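Local atomic coordinates of Non-structural maintenance of chromosomes element 1 homolog (Xenopus laevis, PDB entry 7DG2), a protein that probably acts, together with a MAGE-family partner, as a RING-type E3 ubiquitin ligase within the SMC5-SMC6 complex. Residues Glu100-Arg103 against Lys104-Leu108; Gln144-Gln148 against Glu149-Ile153; His171-Arg174 against Asn175-Asp179. One frame throughout, in Å; residues are numbered along the deposited sequence.

Interaction 1 of 3, residues Glu100-Arg103 against Lys104-Leu108; sequences ELFR and KTMEL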
ATOM      1  N   GLU A 100     -12.636 -12.420  -9.223  1.00 14.88           N
ATOM      2  CA  GLU A 100     -13.329 -12.956 -10.390  1.00 16.73           C
ATOM      3  C   GLU A 100     -13.899 -11.823 -11.236  1.00 15.45           C
ATOM      4  O   GLU A 100     -13.774 -11.825 -12.473  1.00 16.95           O
ATOM      5  CB  GLU A 100     -14.450 -13.910  -9.969  1.00 17.82           C
ATOM      6  CG  GLU A 100     -15.050 -14.638 -11.179  1.00 21.53           C
ATOM      7  CD  GLU A 100     -16.291 -15.463 -10.857  1.00 33.38           C
ATOM      8  OE1 GLU A 100     -17.116 -15.663 -11.784  1.00 34.28           O
ATOM      9  OE2 GLU A 100     -16.445 -15.889  -9.691  1.00 26.23           O
ATOM     10  N   LEU A 101     -14.502 -10.831 -10.587  1.00 14.58           N
ATOM     11  CA  LEU A 101     -15.050  -9.714 -11.351  1.00 14.47           C
ATOM     12  C   LEU A 101     -13.928  -8.911 -11.995  1.00 17.11           C
ATOM     13  O   LEU A 101     -14.071  -8.457 -13.133  1.00 14.71           O
ATOM     14  CB  LEU A 101     -15.924  -8.822 -10.463  1.00 14.88           C
ATOM     15  CG  LEU A 101     -16.574  -7.621 -11.166  1.00 15.09           C
ATOM     16  CD1 LEU A 101     -17.458  -8.080 -12.340  1.00 16.34           C
ATOM     17  CD2 LEU A 101     -17.395  -6.790 -10.185  1.00 17.96           C
ATOM     18  N   PHE A 102     -12.794  -8.744 -11.295  1.00 15.10           N
ATOM     19  CA  PHE A 102     -11.659  -8.069 -11.916  1.00 11.85           C
ATOM     20  C   PHE A 102     -11.231  -8.797 -13.187  1.00 13.50           C
ATOM     21  O   PHE A 102     -11.014  -8.169 -14.233  1.00 16.29           O
ATOM     22  CB  PHE A 102     -10.462  -7.953 -10.950  1.00 11.62           C
ATOM     23  CG  PHE A 102      -9.302  -7.229 -11.574  1.00 14.98           C
ATOM     24  CD1 PHE A 102      -9.300  -5.850 -11.647  1.00 15.48           C
ATOM     25  CD2 PHE A 102      -8.256  -7.930 -12.151  1.00 16.95           C
ATOM     26  CE1 PHE A 102      -8.249  -5.185 -12.265  1.00 16.44           C
ATOM     27  CE2 PHE A 102      -7.223  -7.272 -12.783  1.00 16.81           C
ATOM     28  CZ  PHE A 102      -7.229  -5.896 -12.837  1.00 17.15           C
ATOM     29  N   ARG A 103     -11.133 -10.133 -13.125  1.00 13.36           N
ATOM     30  CA  ARG A 103     -10.669 -10.881 -14.287  1.00 15.89           C
ATOM     31  C   ARG A 103     -11.655 -10.775 -15.444  1.00 16.15           C
ATOM     32  O   ARG A 103     -11.237 -10.613 -16.598  1.00 17.23           O
ATOM     33  CB  ARG A 103     -10.433 -12.347 -13.934  1.00 16.98           C
ATOM     34  CG  ARG A 103      -9.238 -12.555 -12.986  1.00 21.94           C
ATOM     35  CD  ARG A 103      -8.820 -14.031 -12.911  1.00 24.44           C
ATOM     36  NE  ARG A 103      -9.913 -14.910 -12.510  1.00 34.19           N
ATOM     37  CZ  ARG A 103     -10.213 -15.218 -11.248  1.00 34.80           C
ATOM     38  NH1 ARG A 103     -11.232 -16.035 -10.987  1.00 34.05           N
ATOM     39  NH2 ARG A 103      -9.509 -14.708 -10.244  1.00 35.29           N
ATOM     40  N   LYS A 104     -12.960 -10.863 -15.161  1.00 15.94           N
ATOM     41  CA  LYS A 104     -13.936 -10.749 -16.248  1.00 15.80           C
ATOM     42  C   LYS A 104     -13.949  -9.342 -16.828  1.00 16.79           C
ATOM     43  O   LYS A 104     -14.127  -9.167 -18.041  1.00 16.27           O
ATOM     44  CB  LYS A 104     -15.341 -11.140 -15.769  1.00 17.41           C
ATOM     45  CG  LYS A 104     -15.479 -12.590 -15.289  1.00 21.51           C
ATOM     46  CD  LYS A 104     -15.035 -13.593 -16.350  1.00 24.37           C
ATOM     47  CE  LYS A 104     -15.964 -13.600 -17.559  1.00 26.66           C
ATOM     48  NZ  LYS A 104     -15.550 -14.641 -18.562  1.00 31.50           N
ATOM     49  N   THR A 105     -13.763  -8.322 -15.980  1.00 15.59           N
ATOM     50  CA  THR A 105     -13.686  -6.946 -16.476  1.00 15.96           C
ATOM     51  C   THR A 105     -12.445  -6.747 -17.341  1.00 16.57           C
ATOM     52  O   THR A 105     -12.507  -6.142 -18.422  1.00 16.76           O
ATOM     53  CB  THR A 105     -13.690  -5.975 -15.286  1.00 14.80           C
ATOM     54  OG1 THR A 105     -14.915  -6.128 -14.545  1.00 14.65           O
ATOM     55  CG2 THR A 105     -13.563  -4.524 -15.751  1.00 13.75           C
ATOM     56  N   MET A 106     -11.303  -7.244 -16.875  1.00 13.38           N
ATOM     57  CA  MET A 106     -10.085  -7.217 -17.677  1.00 15.69           C
ATOM     58  C   MET A 106     -10.283  -7.920 -19.014  1.00 16.11           C
ATOM     59  O   MET A 106      -9.860  -7.415 -20.060  1.00 17.94           O
ATOM     60  CB  MET A 106      -8.942  -7.870 -16.890  1.00 17.59           C
ATOM     61  CG  MET A 106      -7.716  -8.181 -17.733  1.00 18.56           C
ATOM     62  SD  MET A 106      -6.267  -8.618 -16.721  1.00 22.38           S
ATOM     63  CE  MET A 106      -6.905  -9.952 -15.742  1.00 21.33           C
ATOM     64  N   GLU A 107     -10.951  -9.076 -19.005  1.00 18.55           N
ATOM     65  CA  GLU A 107     -11.194  -9.792 -20.253  1.00 19.42           C
ATOM     66  C   GLU A 107     -12.033  -8.960 -21.210  1.00 18.00           C
ATOM     67  O   GLU A 107     -11.721  -8.874 -22.402  1.00 19.06           O
ATOM     68  CB  GLU A 107     -11.872 -11.133 -19.963  1.00 21.76           C
ATOM     69  CG  GLU A 107     -12.341 -11.869 -21.215  1.00 24.03           C
ATOM     70  CD  GLU A 107     -13.095 -13.154 -20.903  1.00 33.90           C
ATOM     71  OE1 GLU A 107     -13.316 -13.949 -21.841  1.00 38.57           O
ATOM     72  OE2 GLU A 107     -13.460 -13.369 -19.726  1.00 34.91           O
ATOM     73  N   LEU A 108     -13.090  -8.322 -20.709  1.00 16.87           N
ATOM     74  CA  LEU A 108     -13.906  -7.471 -21.577  1.00 16.10           C
ATOM     75  C   LEU A 108     -13.101  -6.282 -22.102  1.00 17.55           C
ATOM     76  O   LEU A 108     -13.238  -5.895 -23.268  1.00 18.96           O
ATOM     77  CB  LEU A 108     -15.155  -7.006 -20.820  1.00 18.31           C
ATOM     78  CG  LEU A 108     -16.188  -6.199 -21.596  1.00 20.15           C
ATOM     79  CD1 LEU A 108     -16.460  -6.901 -22.900  1.00 24.06           C
ATOM     80  CD2 LEU A 108     -17.461  -6.106 -20.756  1.00 21.12           C
TER
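Leu101 O takes two bonds from a single residue: the amide Thr105 N and the hydroxyl Thr105 OG1 each reach it at 2.9 Å, from opposite faces of the carbonyl plane. The hydroxyl comes from above that plane, 38° out of it, and can do so because OG1 stands beside its own backbone N (chi1 -61°). Leu101 CD1 lies 3.9 Å from the same OG1, a methyl set against the hydroxyl. One residue along, Met106 N meets Phe102 O at 2.8 Å in the ordinary helical pattern. On that side of the helix Met106 turns its methyl back, the chain bending at chi3 (55°), and Met106 CE stops 4.0 Å from Phe102 CE2. Met106 SD stands obliquely 5.3 Å from the centroid of the Phe102 ring, a Met-aromatic contact. On the more exposed side, Lys104 folds twice to bring NZ to Glu107 OE2 at 2.7 Å, a salt bridge on the syn side of the carboxylate. Helix 96-111 is thus hemmed in on several sides: Leu101 and Thr105 pack on helix 119-128, Leu101 also on helix 136-148, and Phe102 and Met106 on helix 163-176, while Arg103 makes a cation-pi contact with Phe75 of the Nse4 chain.

Interaction 2 of 3, residues Gln144-Gln148 against Glu149-Ile153; sequences QSFVQ and EKWLI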
ATOM      1  N   GLN A 144     -14.296   1.607  -7.223  1.00 19.41           N
ATOM      2  CA  GLN A 144     -13.572   2.756  -6.692  1.00 22.92           C
ATOM      3  C   GLN A 144     -12.267   2.325  -6.028  1.00 18.06           C
ATOM      4  O   GLN A 144     -11.263   3.045  -6.105  1.00 18.84           O
ATOM      5  CB  GLN A 144     -14.449   3.545  -5.714  1.00 24.47           C
ATOM      6  CG  GLN A 144     -13.757   4.789  -5.142  1.00 30.56           C
ATOM      7  CD  GLN A 144     -13.216   5.735  -6.231  1.00 38.49           C
ATOM      8  OE1 GLN A 144     -13.981   6.274  -7.040  1.00 46.02           O
ATOM      9  NE2 GLN A 144     -11.892   5.935  -6.249  1.00 34.89           N
ATOM     10  N   SER A 145     -12.253   1.144  -5.414  1.00 18.45           N
ATOM     11  CA  SER A 145     -11.011   0.617  -4.861  1.00 16.75           C
ATOM     12  C   SER A 145     -10.010   0.296  -5.966  1.00 17.37           C
ATOM     13  O   SER A 145      -8.833   0.649  -5.862  1.00 19.74           O
ATOM     14  CB  SER A 145     -11.289  -0.623  -4.004  1.00 19.02           C
ATOM     15  OG  SER A 145     -10.065  -1.170  -3.528  1.00 20.07           O
ATOM     16  N   PHE A 146     -10.459  -0.380  -7.035  1.00 17.19           N
ATOM     17  CA  PHE A 146      -9.556  -0.686  -8.142  1.00 15.95           C
ATOM     18  C   PHE A 146      -8.955   0.586  -8.724  1.00 18.64           C
ATOM     19  O   PHE A 146      -7.799   0.588  -9.150  1.00 16.61           O
ATOM     20  CB  PHE A 146     -10.285  -1.467  -9.242  1.00 16.01           C
ATOM     21  CG  PHE A 146     -10.625  -2.896  -8.876  1.00 17.06           C
ATOM     22  CD1 PHE A 146      -9.843  -3.615  -7.994  1.00 18.17           C
ATOM     23  CD2 PHE A 146     -11.724  -3.516  -9.447  1.00 16.92           C
ATOM     24  CE1 PHE A 146     -10.160  -4.931  -7.655  1.00 18.20           C
ATOM     25  CE2 PHE A 146     -12.046  -4.835  -9.126  1.00 16.86           C
ATOM     26  CZ  PHE A 146     -11.267  -5.541  -8.228  1.00 17.49           C
ATOM     27  N   VAL A 147      -9.730   1.675  -8.758  1.00 16.39           N
ATOM     28  CA  VAL A 147      -9.195   2.943  -9.259  1.00 16.41           C
ATOM     29  C   VAL A 147      -8.215   3.540  -8.257  1.00 19.89           C
ATOM     30  O   VAL A 147      -7.117   3.975  -8.623  1.00 21.80           O
ATOM     31  CB  VAL A 147     -10.342   3.916  -9.579  1.00 17.75           C
ATOM     32  CG1 VAL A 147      -9.819   5.330  -9.758  1.00 22.90           C
ATOM     33  CG2 VAL A 147     -11.066   3.436 -10.843  1.00 19.19           C
ATOM     34  N   GLN A 148      -8.589   3.546  -6.978  1.00 18.57           N
ATOM     35  CA  GLN A 148      -7.710   4.092  -5.946  1.00 21.67           C
ATOM     36  C   GLN A 148      -6.376   3.355  -5.905  1.00 22.58           C
ATOM     37  O   GLN A 148      -5.321   3.979  -5.729  1.00 22.39           O
ATOM     38  CB  GLN A 148      -8.412   4.025  -4.591  1.00 22.80           C
ATOM     39  CG  GLN A 148      -7.496   4.222  -3.390  1.00 32.20           C
ATOM     40  CD  GLN A 148      -7.041   5.655  -3.238  1.00 36.26           C
ATOM     41  OE1 GLN A 148      -7.662   6.576  -3.775  1.00 43.10           O
ATOM     42  NE2 GLN A 148      -5.937   5.856  -2.511  1.00 40.29           N
ATOM     43  N   GLU A 149      -6.396   2.028  -6.065  1.00 19.22           N
ATOM     44  CA  GLU A 149      -5.166   1.240  -6.027  1.00 20.40           C
ATOM     45  C   GLU A 149      -4.429   1.196  -7.364  1.00 19.62           C
ATOM     46  O   GLU A 149      -3.427   0.480  -7.477  1.00 21.48           O
ATOM     47  CB  GLU A 149      -5.469  -0.188  -5.566  1.00 20.23           C
ATOM     48  CG  GLU A 149      -6.161  -0.254  -4.223  1.00 22.79           C
ATOM     49  CD  GLU A 149      -5.316   0.311  -3.100  1.00 35.70           C
ATOM     50  OE1 GLU A 149      -4.158  -0.138  -2.953  1.00 35.91           O
ATOM     51  OE2 GLU A 149      -5.815   1.202  -2.375  1.00 32.77           O
ATOM     52  N   LYS A 150      -4.911   1.917  -8.373  1.00 17.25           N
ATOM     53  CA  LYS A 150      -4.263   2.006  -9.683  1.00 16.49           C
ATOM     54  C   LYS A 150      -4.189   0.650 -10.386  1.00 17.41           C
ATOM     55  O   LYS A 150      -3.201   0.324 -11.042  1.00 17.42           O
ATOM     56  CB  LYS A 150      -2.875   2.649  -9.562  1.00 19.23           C
ATOM     57  CG  LYS A 150      -2.965   4.097  -9.139  1.00 23.47           C
ATOM     58  CD  LYS A 150      -1.585   4.656  -8.849  1.00 29.06           C
ATOM     59  CE  LYS A 150      -1.575   6.170  -8.953  1.00 37.81           C
ATOM     60  NZ  LYS A 150      -2.861   6.772  -8.525  1.00 38.36           N
ATOM     61  N   TRP A 151      -5.258  -0.146 -10.279  1.00 16.29           N
ATOM     62  CA  TRP A 151      -5.425  -1.293 -11.167  1.00 13.66           C
ATOM     63  C   TRP A 151      -6.295  -0.942 -12.361  1.00 17.82           C
ATOM     64  O   TRP A 151      -6.045  -1.421 -13.469  1.00 16.93           O
ATOM     65  CB  TRP A 151      -6.042  -2.496 -10.428  1.00 14.97           C
ATOM     66  CG  TRP A 151      -5.154  -2.942  -9.310  1.00 14.87           C
ATOM     67  CD1 TRP A 151      -5.447  -2.940  -7.968  1.00 17.26           C
ATOM     68  CD2 TRP A 151      -3.800  -3.388  -9.432  1.00 14.68           C
ATOM     69  NE1 TRP A 151      -4.350  -3.378  -7.249  1.00 15.26           N
ATOM     70  CE2 TRP A 151      -3.328  -3.656  -8.124  1.00 13.94           C
ATOM     71  CE3 TRP A 151      -2.937  -3.589 -10.516  1.00 14.51           C
ATOM     72  CZ2 TRP A 151      -2.027  -4.120  -7.875  1.00 16.04           C
ATOM     73  CZ3 TRP A 151      -1.634  -4.045 -10.264  1.00 16.81           C
ATOM     74  CH2 TRP A 151      -1.199  -4.313  -8.953  1.00 17.72           C
ATOM     75  N   LEU A 152      -7.267  -0.072 -12.160  1.00 15.97           N
ATOM     76  CA  LEU A 152      -8.094   0.438 -13.242  1.00 15.90           C
ATOM     77  C   LEU A 152      -7.947   1.950 -13.307  1.00 18.18           C
ATOM     78  O   LEU A 152      -7.582   2.606 -12.329  1.00 17.78           O
ATOM     79  CB  LEU A 152      -9.574   0.072 -13.040  1.00 16.07           C
ATOM     80  CG  LEU A 152      -9.952  -1.409 -13.037  1.00 16.65           C
ATOM     81  CD1 LEU A 152     -11.449  -1.575 -12.816  1.00 16.87           C
ATOM     82  CD2 LEU A 152      -9.505  -2.082 -14.325  1.00 16.10           C
ATOM     83  N   ILE A 153      -8.225   2.493 -14.488  1.00 17.41           N
ATOM     84  CA  ILE A 153      -8.360   3.924 -14.721  1.00 20.23           C
ATOM     85  C   ILE A 153      -9.817   4.153 -15.067  1.00 23.03           C
ATOM     86  O   ILE A 153     -10.362   3.428 -15.905  1.00 21.70           O
ATOM     87  CB  ILE A 153      -7.477   4.393 -15.890  1.00 22.92           C
ATOM     88  CG1 ILE A 153      -6.041   4.604 -15.455  1.00 28.52           C
ATOM     89  CG2 ILE A 153      -8.045   5.662 -16.523  1.00 29.59           C
ATOM     90  CD1 ILE A 153      -5.203   5.035 -16.610  1.00 35.09           C
TER
HETATM   91  O   HOH W   1      -8.820   0.711  -1.836  1.00 29.92           O
HETATM   92  O   HOH W   2      -6.542   4.853 -11.235  1.00 21.41           O
HETATM   93  O   HOH W   3      -5.554   6.359  -7.725  1.00 34.70           O
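The rings of Phe146 and Trp151 approach obliquely, with Phe146 CD1 4.4 Å from Trp151 CD1. Over one face of the indole, displaced toward its rim, lies Glu149 O, and Arg164 makes a cation-pi contact with the same ring. Phe146 is engaged edge-to-face by Tyr94. Its base meets Leu152, whose side chain runs alongside and points the same way; Leu152 CD1 is 3.8 Å from Phe146 CB.

Both residues after the turn are tied to one carbonyl. Phe146 O accepts from Trp151 N at 2.9 Å, nearly in line with the carbonyl bond, and from Leu152 N, which stands well above the carbonyl plane (61° out of it). Lys150 N in turn bonds Val147 O at 3.0 Å. Lys150 has a positive phi of 62°, which turns the chain back so that these amides face the last helical turn. Two waters also donate to Val147 O: one donates to Leu152 O as well, the other accepts a weak bond from Lys150 NZ. Val147 CA points its hydrogen at Leu152 O, 3.5 Å away, almost straight.

At the polar side, Glu149 bends at chi2 (-63°), and a water links its OE2 to Ser145 OG, which also bonds Tyr94 OH. Gln148 O, at the helix end, receives Arg91 NH1 of the MAGE-domain chain.

The 6→1 bond from Trp151 N to Phe146 O and the 5→2 bond from Lys150 N to Val147 O make this a Schellman motif. It ends helix 136-148 and sends the chain directly into strand 152-155, which pairs antiparallel with 158-161, a helix-to-hairpin passage consistent with a winged-helix domain.

Interaction 3 of 3, residues His171-Arg174 against Asn175-Asp179; sequences HYIR and NTYQD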
ATOM      1  N   HIS A 171       2.829 -10.109 -19.473  1.00 25.68           N
ATOM      2  CA  HIS A 171       3.056 -11.457 -19.966  1.00 28.19           C
ATOM      3  C   HIS A 171       1.933 -12.396 -19.576  1.00 27.88           C
ATOM      4  O   HIS A 171       1.604 -13.314 -20.336  1.00 28.11           O
ATOM      5  CB  HIS A 171       4.412 -11.947 -19.470  1.00 30.12           C
ATOM      6  CG  HIS A 171       5.525 -11.032 -19.865  1.00 34.98           C
ATOM      7  ND1 HIS A 171       5.915  -9.960 -19.092  1.00 39.45           N
ATOM      8  CD2 HIS A 171       6.274 -10.976 -20.994  1.00 36.31           C
ATOM      9  CE1 HIS A 171       6.884  -9.306 -19.708  1.00 39.41           C
ATOM     10  NE2 HIS A 171       7.119  -9.902 -20.864  1.00 40.32           N
ATOM     11  N   TYR A 172       1.318 -12.169 -18.417  1.00 24.33           N
ATOM     12  CA  TYR A 172       0.127 -12.922 -18.056  1.00 20.12           C
ATOM     13  C   TYR A 172      -0.955 -12.781 -19.125  1.00 23.45           C
ATOM     14  O   TYR A 172      -1.562 -13.770 -19.552  1.00 24.83           O
ATOM     15  CB  TYR A 172      -0.376 -12.445 -16.697  1.00 23.29           C
ATOM     16  CG  TYR A 172      -1.665 -13.064 -16.269  1.00 21.78           C
ATOM     17  CD1 TYR A 172      -1.685 -14.268 -15.576  1.00 25.33           C
ATOM     18  CD2 TYR A 172      -2.872 -12.450 -16.560  1.00 23.52           C
ATOM     19  CE1 TYR A 172      -2.877 -14.834 -15.183  1.00 28.32           C
ATOM     20  CE2 TYR A 172      -4.062 -13.008 -16.178  1.00 25.49           C
ATOM     21  CZ  TYR A 172      -4.061 -14.198 -15.486  1.00 32.40           C
ATOM     22  OH  TYR A 172      -5.261 -14.739 -15.108  1.00 30.34           O
ATOM     23  N   ILE A 173      -1.204 -11.551 -19.570  1.00 21.97           N
ATOM     24  CA  ILE A 173      -2.216 -11.310 -20.601  1.00 21.26           C
ATOM     25  C   ILE A 173      -1.829 -11.993 -21.908  1.00 26.85           C
ATOM     26  O   ILE A 173      -2.667 -12.616 -22.571  1.00 26.53           O
ATOM     27  CB  ILE A 173      -2.412  -9.794 -20.797  1.00 20.88           C
ATOM     28  CG1 ILE A 173      -3.113  -9.182 -19.582  1.00 21.35           C
ATOM     29  CG2 ILE A 173      -3.191  -9.498 -22.108  1.00 22.44           C
ATOM     30  CD1 ILE A 173      -3.049  -7.650 -19.535  1.00 21.31           C
ATOM     31  N   ARG A 174      -0.559 -11.866 -22.309  1.00 26.17           N
ATOM     32  CA  ARG A 174      -0.104 -12.459 -23.568  1.00 31.07           C
ATOM     33  C   ARG A 174      -0.368 -13.956 -23.607  1.00 34.05           C
ATOM     34  O   ARG A 174      -0.710 -14.508 -24.661  1.00 32.97           O
ATOM     35  CB  ARG A 174       1.390 -12.190 -23.766  1.00 28.96           C
ATOM     36  CG  ARG A 174       1.729 -11.046 -24.684  1.00 39.06           C
ATOM     37  CD  ARG A 174       3.163 -11.194 -25.185  1.00 39.93           C
ATOM     38  NE  ARG A 174       4.090 -10.290 -24.506  1.00 43.22           N
ATOM     39  CZ  ARG A 174       4.710  -9.279 -25.108  1.00 45.41           C
ATOM     40  NH1 ARG A 174       4.506  -9.055 -26.402  1.00 46.77           N
ATOM     41  NH2 ARG A 174       5.540  -8.499 -24.429  1.00 43.25           N
ATOM     42  N   ASN A 175      -0.216 -14.632 -22.468  1.00 30.86           N
ATOM     43  CA  ASN A 175      -0.343 -16.082 -22.405  1.00 31.72           C
ATOM     44  C   ASN A 175      -1.757 -16.539 -22.079  1.00 35.28           C
ATOM     45  O   ASN A 175      -2.253 -17.488 -22.695  1.00 39.84           O
ATOM     46  CB  ASN A 175       0.650 -16.638 -21.378  1.00 33.26           C
ATOM     47  CG  ASN A 175       2.090 -16.330 -21.744  1.00 39.65           C
ATOM     48  OD1 ASN A 175       2.463 -16.350 -22.921  1.00 49.13           O
ATOM     49  ND2 ASN A 175       2.908 -16.025 -20.739  1.00 45.26           N
ATOM     50  N   THR A 176      -2.420 -15.878 -21.128  1.00 27.51           N
ATOM     51  CA  THR A 176      -3.766 -16.283 -20.737  1.00 27.89           C
ATOM     52  C   THR A 176      -4.796 -15.931 -21.803  1.00 30.10           C
ATOM     53  O   THR A 176      -5.813 -16.623 -21.933  1.00 28.43           O
ATOM     54  CB  THR A 176      -4.134 -15.621 -19.410  1.00 31.56           C
ATOM     55  OG1 THR A 176      -3.222 -16.061 -18.400  1.00 31.40           O
ATOM     56  CG2 THR A 176      -5.557 -15.958 -18.990  1.00 28.46           C
ATOM     57  N   TYR A 177      -4.562 -14.865 -22.561  1.00 28.74           N
ATOM     58  CA  TYR A 177      -5.514 -14.395 -23.561  1.00 32.08           C
ATOM     59  C   TYR A 177      -4.889 -14.373 -24.949  1.00 31.61           C
ATOM     60  O   TYR A 177      -5.172 -13.489 -25.752  1.00 31.40           O
ATOM     61  CB  TYR A 177      -6.040 -13.006 -23.205  1.00 30.37           C
ATOM     62  CG  TYR A 177      -6.747 -12.912 -21.866  1.00 29.31           C
ATOM     63  CD1 TYR A 177      -8.097 -13.217 -21.748  1.00 30.93           C
ATOM     64  CD2 TYR A 177      -6.069 -12.494 -20.730  1.00 29.85           C
ATOM     65  CE1 TYR A 177      -8.752 -13.121 -20.535  1.00 28.77           C
ATOM     66  CE2 TYR A 177      -6.712 -12.395 -19.508  1.00 30.57           C
ATOM     67  CZ  TYR A 177      -8.054 -12.710 -19.416  1.00 34.09           C
ATOM     68  OH  TYR A 177      -8.696 -12.608 -18.203  1.00 32.81           O
ATOM     69  N   GLN A 178      -4.031 -15.354 -25.254  1.00 32.23           N
ATOM     70  CA  GLN A 178      -3.288 -15.318 -26.513  1.00 36.79           C
ATOM     71  C   GLN A 178      -4.215 -15.292 -27.723  1.00 38.43           C
ATOM     72  O   GLN A 178      -3.867 -14.712 -28.759  1.00 39.24           O
ATOM     73  CB  GLN A 178      -2.338 -16.511 -26.609  1.00 39.01           C
ATOM     74  CG  GLN A 178      -1.338 -16.380 -27.755  1.00 45.26           C
ATOM     75  CD  GLN A 178      -0.420 -17.577 -27.881  1.00 52.88           C
ATOM     76  OE1 GLN A 178      -0.743 -18.672 -27.418  1.00 58.98           O
ATOM     77  NE2 GLN A 178       0.736 -17.375 -28.504  1.00 57.41           N
ATOM     78  N   ASP A 179      -5.403 -15.885 -27.604  1.00 37.05           N
ATOM     79  CA  ASP A 179      -6.341 -15.909 -28.720  1.00 41.41           C
ATOM     80  C   ASP A 179      -6.942 -14.541 -29.024  1.00 39.16           C
ATOM     81  O   ASP A 179      -7.394 -14.318 -30.152  1.00 41.17           O
ATOM     82  CB  ASP A 179      -7.469 -16.907 -28.436  1.00 45.08           C
ATOM     83  CG  ASP A 179      -6.963 -18.327 -28.254  1.00 55.16           C
ATOM     84  OD1 ASP A 179      -5.784 -18.597 -28.589  1.00 51.72           O
ATOM     85  OD2 ASP A 179      -7.745 -19.173 -27.767  1.00 61.79           O
TER
HETATM   86  O   HOH W   4      -7.529 -14.213 -16.031  1.00 35.49           O
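Tyr172 and Thr176 cross at an angle, the threonine standing over one face of the phenol ring. Thr176 OG1 lies above the centre of that ring, 3.4 Å from its plane, while Thr176 CB makes a CH-pi contact, 4.2 Å from the centroid and 15° off the normal. Tyr172 holds its ring trans to the amide nitrogen (chi1 175°), which carries it along the helix to Thr176, whose OG1 stands beside its own backbone N (chi1 -62°). Thr176 OG1 also gives a weak bond to Tyr172 O, so the hydroxyl sits between the carbonyl and the ring of a single residue.

Thr176 CG2 also lies over the Tyr177 ring, 3.8 Å above its plane and displaced toward the rim, while staying near the hydroxyl end of Tyr172, so the threonine packs against a face of each phenol. The far ends of the tyrosines converge: Tyr172 CE2 is 4.3 Å from Tyr177 CE2, and one water bonds both hydroxyls, lying in the plane of the Tyr172 ring. Near the root of the Tyr177 ring, Ile173 O lies at its edge, in plane, and also accepts Tyr177 N at 2.9 Å; Ile173 CG2 touches CD2 of the ring.

Elsewhere on this last turn, Asn175 N bonds His171 O, the usual helical bond, and Gln178 CB rests 3.2 Å from Arg174 O. Arg174 reaches elsewhere, with a salt bridge to Glu170 and a hydrogen bond from NH1 to Arg188 O.

Helical backbone angles end with Thr176, and Tyr177 is the first residue to leave them. This is a helix C-terminal end bearing an aromatic pair, at the junction where helix 163-176 gives way to the zinc-bearing RING-like region; the Arg174 side chain is about 9 Å from a zinc ion.

Overall arrangement
Interaction 1 is the hub of the three. Phe102 reaches interaction 2, its CB lying 3.7 Å from Phe146 CZ in an edge-to-face ring pair and its CE1 3.9 Å from Leu152 CD2. Four residues on, Met106 faces interaction 3, with CE 4.0 Å from Tyr177 OH, and Glu107 CB is 3.7 Å from Tyr177 CE1. Interactions 2 and 3 do not touch; their nearest atoms are about 9 Å apart. Helix 96-111 thus bridges the end of helix 136-148 and the end of helix 163-176. Nse4 residues pack against all three, on Phe102, Trp151 and Tyr172, and Arg174 of interaction 3 lies near the zinc site of Cys184, Cys187, His205 and Cys208.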